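Local coordinates for nitroreductase (Bacteroides fragilis NCTC 9343, PDB 3EK3), which binds flavin mononucleotide and probably acts as an NAD(P)H-dependent oxidoreductase of the nitroreductase family, at residues A[99-104]-A[154-159]; A[66-71]-A[86-91]. One frame throughout, in Å; residues are numbered along the deposited sequence. Where two conformers were deposited one is given.

Contact 1 (A[99-104]-A[154-159])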
loop_
_atom_site.group_PDB
_atom_site.type_symbol
_atom_site.label_atom_id
_atom_site.label_comp_id
_atom_site.label_asym_id
_atom_site.label_seq_id
_atom_site.Cartn_x
_atom_site.Cartn_y
_atom_site.Cartn_z
ATOM N N ILE A 99 -3.496 -9.734 10.957
ATOM C CA ILE A 99 -2.630 -8.714 11.528
ATOM C C ILE A 99 -1.357 -8.622 10.690
ATOM O O ILE A 99 -0.625 -9.594 10.589
ATOM C CB ILE A 99 -2.248 -9.080 12.989
ATOM C CG1 ILE A 99 -3.524 -9.228 13.838
ATOM C CG2 ILE A 99 -1.308 -8.019 13.596
ATOM C CD1 ILE A 99 -3.323 -9.842 15.216
ATOM N N VAL A 100 -1.088 -7.444 10.128
ATOM C CA VAL A 100 0.041 -7.294 9.193
ATOM C C VAL A 100 1.090 -6.454 9.930
ATOM O O VAL A 100 0.859 -5.299 10.266
ATOM C CB VAL A 100 -0.378 -6.706 7.824
ATOM C CG1 VAL A 100 0.858 -6.608 6.869
ATOM C CG2 VAL A 100 -1.474 -7.593 7.118
ATOM N N SER A 101 2.251 -7.066 10.192
ATOM C CA SER A 101 3.280 -6.437 11.035
ATOM C C SER A 101 4.598 -6.368 10.271
ATOM O O SER A 101 4.773 -7.058 9.306
ATOM C CB SER A 101 3.472 -7.211 12.336
ATOM O OG SER A 101 3.946 -8.539 12.142
ATOM N N ASN A 102 5.527 -5.548 10.748
ATOM C CA ASN A 102 6.840 -5.459 10.120
ATOM C C ASN A 102 7.787 -4.946 11.151
ATOM O O ASN A 102 7.362 -4.313 12.102
ATOM C CB ASN A 102 6.778 -4.520 8.899
ATOM C CG ASN A 102 7.890 -4.788 7.847
ATOM O OD1 ASN A 102 8.753 -5.644 8.015
ATOM N ND2 ASN A 102 7.867 -4.010 6.765
ATOM N N GLU A 103 9.077 -5.203 10.949
ATOM C CA GLU A 103 10.087 -4.547 11.750
ATOM C C GLU A 103 10.146 -3.090 11.317
ATOM O O GLU A 103 9.981 -2.747 10.155
ATOM C CB GLU A 103 11.432 -5.256 11.617
ATOM C CG GLU A 103 12.035 -5.235 10.258
ATOM C CD GLU A 103 13.387 -5.997 10.193
ATOM O OE1 GLU A 103 13.485 -7.134 10.739
ATOM O OE2 GLU A 103 14.322 -5.428 9.583
ATOM N N PRO A 104 10.347 -2.201 12.277
ATOM C CA PRO A 104 10.341 -0.786 11.995
ATOM C C PRO A 104 11.701 -0.191 11.546
ATOM O O PRO A 104 11.819 1.023 11.415
ATOM C CB PRO A 104 9.885 -0.215 13.321
ATOM C CG PRO A 104 10.509 -1.133 14.327
ATOM C CD PRO A 104 10.414 -2.479 13.721
ATOM N N GLY A 154 1.514 -14.925 17.993
ATOM C CA GLY A 154 2.609 -15.187 17.050
ATOM C C GLY A 154 3.115 -13.989 16.278
ATOM O O GLY A 154 3.936 -14.138 15.380
ATOM N N VAL A 155 2.651 -12.793 16.625
ATOM C CA VAL A 155 3.238 -11.570 16.057
ATOM C C VAL A 155 4.664 -11.396 16.636
ATOM O O VAL A 155 4.868 -11.455 17.858
ATOM C CB VAL A 155 2.412 -10.312 16.395
ATOM C CG1 VAL A 155 3.082 -9.064 15.794
ATOM C CG2 VAL A 155 0.958 -10.430 15.901
ATOM N N PRO A 156 5.688 -11.253 15.758
ATOM C CA PRO A 156 7.026 -11.081 16.286
ATOM C C PRO A 156 7.170 -9.902 17.225
ATOM O O PRO A 156 6.640 -8.831 16.968
ATOM C CB PRO A 156 7.884 -10.875 15.025
ATOM C CG PRO A 156 7.167 -11.556 13.972
ATOM C CD PRO A 156 5.690 -11.333 14.293
ATOM N N GLU A 157 7.899 -10.117 18.300
ATOM C CA GLU A 157 8.045 -9.098 19.327
ATOM C C GLU A 157 8.748 -7.846 18.863
ATOM O O GLU A 157 8.569 -6.803 19.476
ATOM C CB GLU A 157 8.771 -9.665 20.538
ATOM C CG GLU A 157 7.927 -10.728 21.202
ATOM C CD GLU A 157 8.557 -11.323 22.435
ATOM O OE1 GLU A 157 8.637 -10.623 23.466
ATOM O OE2 GLU A 157 8.953 -12.502 22.363
ATOM N N ASN A 158 9.562 -7.958 17.816
ATOM C CA ASN A 158 10.284 -6.821 17.251
ATOM C C ASN A 158 9.526 -6.122 16.126
ATOM O O ASN A 158 10.074 -5.246 15.468
ATOM C CB ASN A 158 11.665 -7.281 16.730
ATOM C CG ASN A 158 11.558 -8.145 15.503
ATOM O OD1 ASN A 158 10.768 -9.075 15.462
ATOM N ND2 ASN A 158 12.332 -7.822 14.479
ATOM N N HIS A 159 8.280 -6.518 15.899
ATOM C CA HIS A 159 7.465 -5.912 14.859
ATOM C C HIS A 159 6.536 -4.900 15.460
ATOM O O HIS A 159 6.128 -5.025 16.624
ATOM C CB HIS A 159 6.627 -6.979 14.179
ATOM C CG HIS A 159 7.350 -7.731 13.107
ATOM N ND1 HIS A 159 6.688 -8.391 12.088
ATOM C CD2 HIS A 159 8.674 -7.926 12.899
ATOM C CE1 HIS A 159 7.583 -8.960 11.295
ATOM N NE2 HIS A 159 8.795 -8.692 11.768
HETATM O O HOH W 1 11.514 -9.109 11.165
#

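Contact 2 (A[66-71]-A[86-91])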
loop_
_atom_site.group_PDB
_atom_site.type_symbol
_atom_site.label_atom_id
_atom_site.label_comp_id
_atom_site.label_asym_id
_atom_site.label_seq_id
_atom_site.Cartn_x
_atom_site.Cartn_y
_atom_site.Cartn_z
ATOM N N ARG A 66 -8.379 -6.011 24.892
ATOM C CA ARG A 66 -7.070 -5.441 25.210
ATOM C C ARG A 66 -6.900 -4.085 24.525
ATOM O O ARG A 66 -6.387 -3.135 25.106
ATOM C CB ARG A 66 -5.940 -6.394 24.770
ATOM C CG ARG A 66 -5.989 -7.807 25.384
ATOM C CD ARG A 66 -6.216 -7.749 26.884
ATOM N NE ARG A 66 -6.140 -9.063 27.526
ATOM C CZ ARG A 66 -7.112 -9.981 27.549
ATOM N NH1 ARG A 66 -8.272 -9.794 26.933
ATOM N NH2 ARG A 66 -6.907 -11.115 28.202
ATOM N N ILE A 67 -7.343 -4.001 23.279
ATOM C CA ILE A 67 -7.292 -2.738 22.527
ATOM C C ILE A 67 -8.173 -1.690 23.219
ATOM O O ILE A 67 -7.741 -0.550 23.445
ATOM C CB ILE A 67 -7.724 -2.995 21.082
ATOM C CG1 ILE A 67 -6.628 -3.774 20.360
ATOM C CG2 ILE A 67 -8.024 -1.668 20.316
ATOM C CD1 ILE A 67 -7.118 -4.331 19.015
ATOM N N LYS A 68 -9.384 -2.089 23.628
ATOM C CA LYS A 68 -10.233 -1.217 24.453
ATOM C C LYS A 68 -9.528 -0.798 25.734
ATOM O O LYS A 68 -9.578 0.375 26.142
ATOM C CB LYS A 68 -11.583 -1.903 24.749
ATOM C CG LYS A 68 -12.492 -1.979 23.531
ATOM C CD LYS A 68 -13.745 -2.823 23.747
ATOM C CE LYS A 68 -14.344 -2.690 25.122
ATOM N NZ LYS A 68 -15.533 -3.606 25.318
ATOM N N GLY A 69 -8.845 -1.749 26.383
ATOM C CA GLY A 69 -8.111 -1.419 27.598
ATOM C C GLY A 69 -7.044 -0.350 27.409
ATOM O O GLY A 69 -6.864 0.522 28.310
ATOM N N ALA A 70 -6.335 -0.423 26.279
ATOM C CA ALA A 70 -5.335 0.583 25.895
ATOM C C ALA A 70 -6.018 1.937 25.669
ATOM O O ALA A 70 -5.619 2.963 26.219
ATOM C CB ALA A 70 -4.578 0.133 24.625
ATOM N N PHE A 71 -7.077 1.924 24.868
ATOM C CA PHE A 71 -7.889 3.136 24.647
ATOM C C PHE A 71 -8.445 3.748 25.930
ATOM O O PHE A 71 -8.506 4.983 26.046
ATOM C CB PHE A 71 -9.036 2.844 23.671
ATOM C CG PHE A 71 -8.629 2.647 22.262
ATOM C CD1 PHE A 71 -7.444 3.153 21.748
ATOM C CD2 PHE A 71 -9.474 1.975 21.389
ATOM C CE1 PHE A 71 -7.109 2.960 20.411
ATOM C CE2 PHE A 71 -9.145 1.795 20.071
ATOM C CZ PHE A 71 -7.966 2.284 19.574
ATOM N N GLU A 86 -19.282 -1.108 25.848
ATOM C CA GLU A 86 -19.577 -2.552 25.990
ATOM C C GLU A 86 -19.876 -3.152 24.632
ATOM O O GLU A 86 -20.128 -4.351 24.525
ATOM C CB GLU A 86 -20.766 -2.775 26.917
ATOM C CG GLU A 86 -20.512 -2.480 28.367
ATOM C CD GLU A 86 -19.440 -3.361 28.994
ATOM O OE1 GLU A 86 -19.324 -4.541 28.622
ATOM O OE2 GLU A 86 -18.703 -2.867 29.867
ATOM N N THR A 87 -19.845 -2.343 23.581
ATOM C CA THR A 87 -20.231 -2.818 22.255
ATOM C C THR A 87 -19.174 -2.589 21.163
ATOM O O THR A 87 -19.159 -3.298 20.160
ATOM C CB THR A 87 -21.547 -2.158 21.833
ATOM O OG1 THR A 87 -21.341 -0.749 21.705
ATOM C CG2 THR A 87 -22.625 -2.408 22.888
ATOM N N TYR A 88 -18.302 -1.601 21.335
ATOM C CA TYR A 88 -17.280 -1.315 20.344
ATOM C C TYR A 88 -16.468 -2.547 19.980
ATOM O O TYR A 88 -15.969 -3.243 20.883
ATOM C CB TYR A 88 -16.324 -0.257 20.887
ATOM C CG TYR A 88 -15.226 0.037 19.906
ATOM C CD1 TYR A 88 -15.480 0.752 18.739
ATOM C CD2 TYR A 88 -13.940 -0.423 20.130
ATOM C CE1 TYR A 88 -14.453 1.016 17.833
ATOM C CE2 TYR A 88 -12.916 -0.154 19.247
ATOM C CZ TYR A 88 -13.177 0.556 18.104
ATOM O OH TYR A 88 -12.148 0.812 17.231
ATOM N N CYS A 89 -16.388 -2.831 18.682
ATOM C CA CYS A 89 -15.567 -3.905 18.139
ATOM C C CYS A 89 -14.837 -3.355 16.929
ATOM O O CYS A 89 -15.453 -3.067 15.904
ATOM C CB CYS A 89 -16.419 -5.094 17.723
ATOM S SG CYS A 89 -15.476 -6.434 17.083
ATOM N N CYS A 90 -13.523 -3.183 17.052
ATOM C CA CYS A 90 -12.751 -2.550 16.003
ATOM C C CYS A 90 -12.798 -3.320 14.694
ATOM O O CYS A 90 -12.674 -2.709 13.641
ATOM C CB CYS A 90 -11.305 -2.292 16.437
ATOM S SG CYS A 90 -10.280 -3.766 16.718
ATOM N N TYR A 91 -13.015 -4.631 14.739
ATOM C CA TYR A 91 -13.014 -5.441 13.513
ATOM C C TYR A 91 -14.415 -5.827 13.049
ATOM O O TYR A 91 -14.594 -6.664 12.161
ATOM C CB TYR A 91 -12.104 -6.696 13.646
ATOM C CG TYR A 91 -12.557 -7.634 14.724
ATOM C CD1 TYR A 91 -12.192 -7.427 16.032
ATOM C CD2 TYR A 91 -13.413 -8.674 14.460
ATOM C CE1 TYR A 91 -12.645 -8.228 17.033
ATOM C CE2 TYR A 91 -13.868 -9.487 15.456
ATOM C CZ TYR A 91 -13.481 -9.262 16.757
ATOM O OH TYR A 91 -13.937 -10.044 17.811
HETATM O O HOH W 2 -17.012 -4.227 23.134
HETATM O O HOH W 3 -16.355 -4.510 28.115
#

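Contact 1 (A[99-104]-A[154-159])
The imidazole of His-159 is gripped at both of its nitrogens: ND1 meets the hydroxyl OG of Ser-101 at 2.7 Å, and NE2 meets a water at 2.8 Å. Hydroxyl and water both lie in the plane of the ring, at its edge, so the two bonds together fix its rotation. The same water donates to OE1 of Glu-103, so the carboxylate is tied to the histidine through one molecule rather than directly; OE1 and NE2 stay 5.0 Å apart, close enough that the acid could favour a protonated ring. The serine reaches its partner because OG sits between its own backbone N and carbonyl carbon (chi1 63°).

The ring is also clamped from above and below. The peptide joining Asn-102 to Glu-103 lies over one face toward the rim, C of Asn-102 being 3.4 Å above the ring plane of His-159, while CG of Pro-156 rests over the centre of the opposite face. At the level of the backbone, CA of His-159 makes a bent CA-H...O contact with the carbonyl O of Asn-102, 3.2 Å between the heavy atoms. Beyond the serine the contact turns apolar: CG2 of Ile-99 touches CG2 of Val-155 at 4.0 Å, the two side chains crossing at about a right angle against Leu-150 of helix 144-153.

Gly-154 ends that helix in a Schellman motif. A type I turn, Pro-156 to His-159, then closes with a 3.0 Å bond from His-159 N to Pro-156 O. The arrangement is a helix-to-strand connection folded against the end of a neighbouring antiparallel strand, in the central sheet of the nitroreductase fold.

Contact 2 (A[66-71]-A[86-91])
Across from one face of helix 57-72 runs the irregular chain 86-91, the CA atoms of Lys-68 and Tyr-88 being 8.2 Å apart and those of Ile-67 and Cys-90 8.5 Å, a helix-against-loop packing within the nitroreductase domain in which side chains and waters bridge the gap. Tyr-88 carries much of it. With CG anti to the backbone N (chi1 178°), its ring reaches toward the helix, and CG of Lys-68 comes up to the ring edge, near the plane, at 4.0 Å from CD2. Lysine and tyrosine run antiparallel here, the one out to the loop, the other in toward the helix. There OH of Tyr-88 lies at the edge of the Phe-71 ring, 4.2 Å from CE2 of Phe-71.

A bend at chi3 (37°) turns the end of Lys-68 back along the loop. Its ammonium has firm partners just beyond the two segments, a salt bridge to Glu-65 and a bond to the carbonyl O of Ser-85. One water accepts from NZ and donates to the carbonyl O of Tyr-88, each bond 2.7 Å; a second accepts from NZ and may donate to OE1 of Glu-86, though it has more acceptors in reach than protons. That carboxylate oxygen is 5.1 Å from NZ, so the two charges are near but not in direct contact. Asn-64 ties the loop to the helix, with ND2 on the carbonyl O of Tyr-88 and OD1 on the N of Cys-90.

The FMN-binding Gln-136 packs against Tyr-88 and Cys-90, which places this packing beside the flavin pocket, with the side chain of Tyr-88 about 7 Å from the FMN. At the inner end, the sulfur SG of Cys-90 abuts the methyl CD1 of Ile-67 at 3.9 Å.

Overall arrangement
Both contacts bring an irregular segment against a regular element, yet they share no helix or strand: contact 1 works on the sheet, contact 2 on helix 57-72. Their centres are 20 Å apart, the nearest atoms about 8 Å. Contact 1 is partly buried, with exposed residues at one end; contact 2 is mostly buried, only Glu-86 among its touching residues being exposed. A direct side-chain hydrogen bond joins the segments of contact 1, whereas those of contact 2 meet by van der Waals packing and shared waters. Helix 144-153 leads into 154-159 and also touches Arg-66 and Ala-70, on helix 57-72 but outside the interface of contact 2. Contact 2 lies nearer the FMN.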